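Local coordinates for protein anti-sigma-I factor RsgI2 (Clostridium thermocellum, PDB 4B9P) that probably restrains the sigma factor SigI2 until its extracellular family 3 carbohydrate-binding module, the part in this chain, meets polysaccharide such as cellulose, at residues Thr5-Leu9 and Leu160-Ile164. Residues are numbered along the deposited sequence; the frame is centred on the assembly and turned at random.
Sequences TKIEL and LYWGI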
# COMPACT_ATOMS: atom_id res chain seq x y z
N THR A 5 11.99 9.18 16.70
CA THR A 5 11.19 9.05 15.49
C THR A 5 10.47 7.72 15.54
O THR A 5 11.12 6.68 15.69
CB THR A 5 12.06 9.12 14.21
OG1 THR A 5 12.67 10.41 14.16
CG2 THR A 5 11.23 8.95 12.95
N LYS A 6 9.14 7.74 15.47
CA LYS A 6 8.37 6.52 15.61
C LYS A 6 7.08 6.65 14.85
O LYS A 6 6.46 7.73 14.81
CB LYS A 6 8.07 6.23 17.09
CG LYS A 6 7.60 4.80 17.34
CD LYS A 6 7.40 4.57 18.83
CE LYS A 6 6.64 3.28 19.14
NZ LYS A 6 6.07 3.31 20.53
N ILE A 7 6.66 5.55 14.23
CA ILE A 7 5.40 5.51 13.51
C ILE A 7 4.62 4.25 13.88
O ILE A 7 5.19 3.28 14.41
CB ILE A 7 5.62 5.54 11.98
CG1 ILE A 7 6.58 4.44 11.54
CG2 ILE A 7 6.09 6.94 11.55
CD1 ILE A 7 6.71 4.28 10.06
N GLU A 8 3.32 4.27 13.57
CA GLU A 8 2.49 3.11 13.63
C GLU A 8 1.78 3.01 12.29
O GLU A 8 1.36 4.03 11.75
CB GLU A 8 1.47 3.21 14.78
CG GLU A 8 0.59 2.00 14.89
CD GLU A 8 -0.30 2.04 16.10
OE1 GLU A 8 0.21 1.72 17.20
OE2 GLU A 8 -1.50 2.37 15.99
N LEU A 9 1.63 1.80 11.76
CA LEU A 9 0.96 1.60 10.49
C LEU A 9 -0.25 0.72 10.75
O LEU A 9 -0.11 -0.40 11.27
CB LEU A 9 1.93 0.96 9.51
CG LEU A 9 1.58 0.79 8.04
CD1 LEU A 9 0.48 -0.27 7.78
CD2 LEU A 9 1.33 2.12 7.36
N LEU A 160 14.24 1.21 7.16
CA LEU A 160 13.02 0.54 7.63
C LEU A 160 12.61 1.03 9.03
O LEU A 160 13.36 0.88 9.99
CB LEU A 160 13.18 -0.99 7.63
CG LEU A 160 11.96 -1.82 7.99
CD1 LEU A 160 10.90 -1.75 6.93
CD2 LEU A 160 12.41 -3.30 8.22
N TYR A 161 11.41 1.63 9.13
CA TYR A 161 10.89 2.07 10.42
C TYR A 161 9.66 1.31 10.88
O TYR A 161 9.22 1.51 12.01
CB TYR A 161 10.55 3.57 10.39
CG TYR A 161 11.68 4.44 10.84
CD1 TYR A 161 12.71 4.78 9.98
CD2 TYR A 161 11.73 4.90 12.16
CE1 TYR A 161 13.77 5.58 10.40
CE2 TYR A 161 12.78 5.69 12.60
CZ TYR A 161 13.79 6.05 11.72
OH TYR A 161 14.83 6.81 12.19
N TRP A 162 9.09 0.46 10.03
CA TRP A 162 7.91 -0.30 10.43
C TRP A 162 7.83 -1.56 9.60
O TRP A 162 8.03 -1.51 8.40
CB TRP A 162 6.62 0.51 10.18
CG TRP A 162 5.43 -0.30 10.53
CD1 TRP A 162 4.75 -1.12 9.69
CD2 TRP A 162 4.81 -0.43 11.81
NE1 TRP A 162 3.75 -1.78 10.37
CE2 TRP A 162 3.77 -1.36 11.68
CE3 TRP A 162 5.04 0.18 13.06
CZ2 TRP A 162 2.95 -1.71 12.73
CZ3 TRP A 162 4.23 -0.17 14.12
CH2 TRP A 162 3.19 -1.09 13.96
N GLY A 163 7.51 -2.68 10.25
CA GLY A 163 7.08 -3.84 9.50
C GLY A 163 8.16 -4.87 9.31
O GLY A 163 9.33 -4.69 9.66
N ILE A 164 7.73 -6.00 8.75
CA ILE A 164 8.58 -7.15 8.53
C ILE A 164 8.59 -7.45 7.04
O ILE A 164 7.55 -7.71 6.45
CB ILE A 164 8.05 -8.35 9.29
CG1 ILE A 164 7.91 -8.01 10.77
CG2 ILE A 164 8.94 -9.59 9.07
CD1 ILE A 164 7.32 -9.09 11.59
O HOH W 1 8.74 3.30 14.14
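With CG anti to the backbone N (chi1 177°), the Trp162 indole reaches across to the backbone of Ile7-Leu9. Ile7 chi1 of 53° puts CG1 between the backbone N and the carbonyl carbon, and the extended chain beyond it carries CD1 to Tyr161 and Trp162. Leu9 CB sits over the five-membered ring of Trp162 in a CH-pi contact, 3.5 Å from its centroid and 15° off the normal. Leu9 N lies above the same indole, over its centre, and has no hydrogen-bond partner. Trp162 NE1 hydrogen-bonds to Trp149 O, which helps to fix the rotation of the indole. Ile7 CD1 packs on Trp162 CB at 3.8 Å and on Tyr161 CB at 3.9 Å. The contact joins edge strand 159-162 of one antiparallel sheet to strand 7-13 of the other, in the beta-sandwich of a family 3 carbohydrate-binding module. Tyr161 and Trp162 form a classic beta bulge opposite Val154, and both turn their CB toward Thr5-Leu9. Thr5 CG2 meets Tyr161 CE2 at 3.6 Å, the side chains crossing at about a right angle. No direct hydrogen bond links the segments. One water bridges them, accepting from Ile7 N (3.1 Å) and donating to Tyr161 O (2.8 Å).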